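Local coordinates for protein beta-glucanase (Bacteroides thetaiotaomicron, PDB 6EUG) that probably hydrolyses beta-1,3-galactosidic bonds in arabinogalactan, this chain being the five-bladed beta-propeller, family 43 glycoside hydrolase part of a longer protein, at residues H46-F60 against R111-M125. Numbering follows the deposited sequence.
Sequences HGGGILFHEGKYYWF and RPKVIYNAKTGKFVM. With GIM (glucoimidazole), chain B.
Val114 meets Phe60 and Leu51 with its two methyls, and a beta-branched residue suits this place because each methyl can meet a different neighbour. Its CB already packs against Phe60 CE1 at 3.7 Å. CG2 then stands over the centre of the Phe60 ring, 3.5 Å from the centroid and 11° off the normal, a CH-pi contact that a flat aromatic face is well shaped to receive. CG1, anti to the backbone N (chi1 -178°), turns instead to Leu51, whose CD2 lies a tight 3.5 Å away. Met125 brings its flexible end, CE, obliquely to Phe60 CD2. Further out, Phe123 directs its edge at the face of His53, with CZ above the ring centre and the planes 83° apart, while Tyr116 offers a face to His53 CE1. At the inner end the lack of side chains on Gly47 and Gly49 leaves room for Arg111 and Lys113. Lys113, whose chain folds back on itself, brings NZ within 3.0 Å of Pro112 O and, weakly, to Gly47 O and Arg111 O. Arg111 reaches glucoimidazole, NH2 donating to O2 (3.2 Å) and NE weakly to O3. Strands 48-53 and 111-117 are the innermost, first strands of successive four-stranded antiparallel blades of the propeller; they run nearly parallel, with strand 74-80 also packing on Phe60, Pro112 and Met125.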
# COMPACT_ATOMS: atom_id res chain seq x y z
N HIS A 46 10.04 5.34 -4.34
CA HIS A 46 9.33 5.70 -3.07
C HIS A 46 7.94 4.99 -2.98
O HIS A 46 7.35 4.63 -4.00
CB HIS A 46 9.24 7.25 -2.96
CG HIS A 46 10.53 7.96 -3.24
ND1 HIS A 46 11.49 8.22 -2.27
CD2 HIS A 46 11.08 8.35 -4.42
CE1 HIS A 46 12.55 8.78 -2.83
NE2 HIS A 46 12.34 8.84 -4.14
N GLY A 47 7.42 4.81 -1.77
CA GLY A 47 6.16 4.09 -1.60
C GLY A 47 6.20 2.68 -2.19
O GLY A 47 5.20 2.19 -2.73
N GLY A 48 7.36 2.03 -2.08
CA GLY A 48 7.64 0.84 -2.90
C GLY A 48 7.29 -0.50 -2.28
O GLY A 48 6.62 -0.60 -1.25
N GLY A 49 7.68 -1.53 -3.00
CA GLY A 49 7.62 -2.93 -2.54
C GLY A 49 8.52 -3.80 -3.40
O GLY A 49 9.00 -3.34 -4.44
N ILE A 50 8.73 -5.07 -2.98
CA ILE A 50 9.74 -5.94 -3.57
C ILE A 50 9.15 -7.33 -3.85
O ILE A 50 8.30 -7.84 -3.11
CB ILE A 50 11.00 -6.02 -2.64
CG1 ILE A 50 11.73 -4.65 -2.63
CG2 ILE A 50 11.94 -7.14 -3.07
CD1 ILE A 50 12.91 -4.56 -1.68
N LEU A 51 9.57 -7.93 -4.96
CA LEU A 51 9.40 -9.38 -5.15
C LEU A 51 10.69 -10.08 -5.61
O LEU A 51 11.62 -9.43 -6.07
CB LEU A 51 8.29 -9.66 -6.12
CG LEU A 51 8.48 -9.21 -7.58
CD1 LEU A 51 9.40 -10.11 -8.38
CD2 LEU A 51 7.13 -9.17 -8.28
N PHE A 52 10.71 -11.42 -5.51
CA PHE A 52 11.84 -12.25 -5.94
C PHE A 52 11.40 -13.15 -7.09
O PHE A 52 10.40 -13.83 -6.98
CB PHE A 52 12.31 -13.13 -4.77
CG PHE A 52 13.63 -13.88 -5.03
CD1 PHE A 52 14.86 -13.24 -4.92
CD2 PHE A 52 13.63 -15.25 -5.34
CE1 PHE A 52 16.06 -13.93 -5.13
CE2 PHE A 52 14.83 -15.94 -5.56
CZ PHE A 52 16.03 -15.30 -5.44
N HIS A 53 12.19 -13.17 -8.18
CA HIS A 53 11.90 -14.02 -9.33
C HIS A 53 13.15 -14.43 -10.09
O HIS A 53 13.98 -13.59 -10.44
CB HIS A 53 10.94 -13.32 -10.30
CG HIS A 53 10.41 -14.21 -11.37
ND1 HIS A 53 9.36 -15.07 -11.15
CD2 HIS A 53 10.78 -14.38 -12.67
CE1 HIS A 53 9.10 -15.73 -12.28
NE2 HIS A 53 9.94 -15.32 -13.21
N GLU A 54 13.25 -15.73 -10.38
CA GLU A 54 14.38 -16.29 -11.12
C GLU A 54 15.75 -15.77 -10.60
O GLU A 54 16.60 -15.34 -11.36
CB GLU A 54 14.20 -16.12 -12.65
CG GLU A 54 13.09 -17.02 -13.22
CD GLU A 54 12.80 -16.85 -14.72
OE1 GLU A 54 13.40 -15.96 -15.38
OE2 GLU A 54 11.93 -17.60 -15.25
N GLY A 55 15.92 -15.79 -9.28
CA GLY A 55 17.22 -15.51 -8.65
C GLY A 55 17.52 -14.06 -8.31
O GLY A 55 18.63 -13.78 -7.80
N LYS A 56 16.58 -13.13 -8.60
CA LYS A 56 16.80 -11.69 -8.33
C LYS A 56 15.60 -11.02 -7.63
O LYS A 56 14.44 -11.36 -7.87
CB LYS A 56 17.02 -10.89 -9.64
CG LYS A 56 18.15 -11.33 -10.54
CD LYS A 56 18.33 -10.37 -11.72
CE LYS A 56 19.56 -10.72 -12.54
NZ LYS A 56 20.07 -9.52 -13.27
N TYR A 57 15.91 -10.05 -6.78
CA TYR A 57 14.94 -9.14 -6.19
C TYR A 57 14.66 -7.97 -7.16
O TYR A 57 15.59 -7.44 -7.74
CB TYR A 57 15.47 -8.59 -4.83
CG TYR A 57 15.70 -9.70 -3.82
CD1 TYR A 57 14.67 -10.13 -3.01
CD2 TYR A 57 16.96 -10.27 -3.66
CE1 TYR A 57 14.85 -11.18 -2.12
CE2 TYR A 57 17.17 -11.32 -2.79
CZ TYR A 57 16.15 -11.73 -1.97
OH TYR A 57 16.36 -12.78 -1.09
N TYR A 58 13.38 -7.63 -7.31
CA TYR A 58 12.90 -6.43 -8.02
C TYR A 58 12.17 -5.49 -7.07
O TYR A 58 11.25 -5.92 -6.39
CB TYR A 58 12.01 -6.85 -9.19
CG TYR A 58 12.75 -7.67 -10.22
CD1 TYR A 58 12.89 -9.06 -10.09
CD2 TYR A 58 13.35 -7.07 -11.31
CE1 TYR A 58 13.59 -9.81 -11.04
CE2 TYR A 58 14.05 -7.82 -12.26
CZ TYR A 58 14.18 -9.19 -12.11
OH TYR A 58 14.92 -9.95 -13.04
N TRP A 59 12.62 -4.23 -7.06
CA TRP A 59 12.09 -3.14 -6.21
C TRP A 59 11.37 -2.16 -7.13
O TRP A 59 12.00 -1.60 -8.01
CB TRP A 59 13.25 -2.47 -5.49
CG TRP A 59 12.96 -1.28 -4.56
CD1 TRP A 59 11.75 -0.67 -4.30
CD2 TRP A 59 13.94 -0.56 -3.79
NE1 TRP A 59 11.94 0.37 -3.40
CE2 TRP A 59 13.27 0.47 -3.10
CE3 TRP A 59 15.34 -0.67 -3.65
CZ2 TRP A 59 13.94 1.38 -2.27
CZ3 TRP A 59 16.01 0.22 -2.82
CH2 TRP A 59 15.32 1.24 -2.13
N PHE A 60 10.05 -2.06 -7.00
CA PHE A 60 9.23 -1.07 -7.72
C PHE A 60 8.85 0.09 -6.82
O PHE A 60 8.52 -0.13 -5.63
CB PHE A 60 7.95 -1.73 -8.26
CG PHE A 60 8.20 -2.99 -9.06
CD1 PHE A 60 8.32 -4.24 -8.43
CD2 PHE A 60 8.42 -2.92 -10.45
CE1 PHE A 60 8.59 -5.40 -9.17
CE2 PHE A 60 8.67 -4.06 -11.19
CZ PHE A 60 8.76 -5.30 -10.55
N ARG A 111 2.25 4.34 -4.67
CA ARG A 111 2.24 3.10 -3.91
C ARG A 111 2.07 1.85 -4.77
O ARG A 111 1.30 0.95 -4.43
CB ARG A 111 1.24 3.20 -2.73
CG ARG A 111 1.64 4.22 -1.68
CD ARG A 111 0.81 4.20 -0.39
NE ARG A 111 1.24 5.28 0.50
CZ ARG A 111 2.32 5.25 1.30
NH1 ARG A 111 3.06 4.16 1.44
NH2 ARG A 111 2.65 6.32 2.03
N PRO A 112 2.88 1.73 -5.85
CA PRO A 112 2.77 0.53 -6.66
C PRO A 112 3.16 -0.76 -5.94
O PRO A 112 4.06 -0.74 -5.08
CB PRO A 112 3.79 0.79 -7.78
CG PRO A 112 4.86 1.60 -7.08
CD PRO A 112 4.08 2.52 -6.18
N LYS A 113 2.54 -1.85 -6.33
CA LYS A 113 2.89 -3.20 -5.86
C LYS A 113 2.78 -4.18 -7.02
O LYS A 113 1.90 -4.05 -7.85
CB LYS A 113 1.99 -3.66 -4.70
CG LYS A 113 1.88 -2.66 -3.53
CD LYS A 113 3.18 -2.62 -2.72
CE LYS A 113 3.15 -1.54 -1.66
NZ LYS A 113 3.17 -0.14 -2.26
N VAL A 114 3.67 -5.16 -7.03
CA VAL A 114 3.68 -6.22 -8.05
C VAL A 114 3.62 -7.60 -7.40
O VAL A 114 4.40 -7.86 -6.45
CB VAL A 114 4.93 -6.12 -8.99
CG1 VAL A 114 4.91 -7.17 -10.07
CG2 VAL A 114 5.00 -4.74 -9.65
N ILE A 115 2.76 -8.45 -7.96
CA ILE A 115 2.63 -9.86 -7.58
C ILE A 115 2.71 -10.79 -8.81
O ILE A 115 2.30 -10.42 -9.92
CB ILE A 115 1.34 -10.12 -6.78
CG1 ILE A 115 0.08 -9.73 -7.57
CG2 ILE A 115 1.41 -9.45 -5.42
CD1 ILE A 115 -1.23 -9.84 -6.83
N TYR A 116 3.23 -12.00 -8.61
CA TYR A 116 3.35 -12.98 -9.69
C TYR A 116 2.20 -13.93 -9.61
O TYR A 116 1.92 -14.46 -8.52
CB TYR A 116 4.66 -13.77 -9.55
CG TYR A 116 4.86 -14.85 -10.63
CD1 TYR A 116 5.08 -14.51 -11.96
CD2 TYR A 116 4.84 -16.21 -10.30
CE1 TYR A 116 5.25 -15.48 -12.94
CE2 TYR A 116 5.02 -17.20 -11.27
CZ TYR A 116 5.22 -16.83 -12.59
OH TYR A 116 5.39 -17.78 -13.55
N ASN A 117 1.52 -14.15 -10.74
CA ASN A 117 0.40 -15.08 -10.77
C ASN A 117 0.91 -16.39 -11.30
O ASN A 117 1.23 -16.49 -12.50
CB ASN A 117 -0.74 -14.55 -11.64
CG ASN A 117 -1.93 -15.48 -11.64
OD1 ASN A 117 -1.83 -16.68 -12.01
ND2 ASN A 117 -3.03 -14.99 -11.19
N ALA A 118 0.99 -17.39 -10.42
CA ALA A 118 1.54 -18.73 -10.82
C ALA A 118 0.72 -19.43 -11.92
O ALA A 118 1.31 -20.08 -12.80
CB ALA A 118 1.67 -19.63 -9.60
N LYS A 119 -0.61 -19.28 -11.87
CA LYS A 119 -1.52 -19.91 -12.86
C LYS A 119 -1.37 -19.39 -14.30
O LYS A 119 -1.35 -20.18 -15.23
CB LYS A 119 -2.99 -19.77 -12.43
N THR A 120 -1.31 -18.06 -14.47
CA THR A 120 -1.13 -17.42 -15.79
C THR A 120 0.33 -17.20 -16.22
O THR A 120 0.60 -16.96 -17.41
CB THR A 120 -1.81 -16.04 -15.87
OG1 THR A 120 -1.20 -15.15 -14.92
CG2 THR A 120 -3.30 -16.17 -15.60
N GLY A 121 1.25 -17.23 -15.26
CA GLY A 121 2.65 -16.89 -15.47
C GLY A 121 2.90 -15.40 -15.73
O GLY A 121 3.96 -15.04 -16.26
N LYS A 122 1.94 -14.53 -15.39
CA LYS A 122 2.10 -13.08 -15.61
C LYS A 122 2.47 -12.31 -14.34
O LYS A 122 2.09 -12.72 -13.22
CB LYS A 122 0.79 -12.49 -16.14
CG LYS A 122 0.19 -13.17 -17.35
CD LYS A 122 1.10 -13.07 -18.56
CE LYS A 122 0.37 -13.50 -19.83
NZ LYS A 122 1.33 -13.71 -20.94
N PHE A 123 3.12 -11.16 -14.52
CA PHE A 123 3.34 -10.19 -13.43
C PHE A 123 2.26 -9.11 -13.45
O PHE A 123 2.02 -8.49 -14.48
CB PHE A 123 4.71 -9.56 -13.54
CG PHE A 123 5.83 -10.56 -13.41
CD1 PHE A 123 6.25 -11.29 -14.52
CD2 PHE A 123 6.42 -10.81 -12.17
CE1 PHE A 123 7.27 -12.25 -14.40
CE2 PHE A 123 7.43 -11.77 -12.05
CZ PHE A 123 7.86 -12.46 -13.16
N VAL A 124 1.61 -8.90 -12.29
CA VAL A 124 0.48 -8.00 -12.20
C VAL A 124 0.82 -6.86 -11.22
O VAL A 124 1.11 -7.12 -10.03
CB VAL A 124 -0.78 -8.76 -11.72
CG1 VAL A 124 -1.98 -7.82 -11.67
CG2 VAL A 124 -1.03 -9.99 -12.63
N MET A 125 0.77 -5.63 -11.73
CA MET A 125 0.97 -4.38 -10.94
C MET A 125 -0.37 -3.70 -10.63
O MET A 125 -1.19 -3.48 -11.53
CB MET A 125 1.85 -3.39 -11.72
CG MET A 125 2.31 -2.18 -10.92
SD MET A 125 3.21 -0.96 -11.92
CE MET A 125 4.82 -1.76 -12.09
C1 GIM B . -0.45 10.42 2.16
C2 GIM B . -0.12 9.11 1.55
N10 GIM B . -0.13 11.63 1.67
C3 GIM B . 0.96 9.30 0.46
C4 GIM B . 0.60 10.55 -0.40
C5 GIM B . 0.68 11.83 0.44
C6 GIM B . 0.24 13.08 -0.32
C7 GIM B . -1.28 11.91 3.54
C8 GIM B . -0.62 12.57 2.52
N1 GIM B . -1.16 10.58 3.31
O3 GIM B . 1.03 8.15 -0.39
O2 GIM B . 0.15 8.16 2.61
O4 GIM B . -0.71 10.46 -1.03
O6 GIM B . -1.16 13.04 -0.58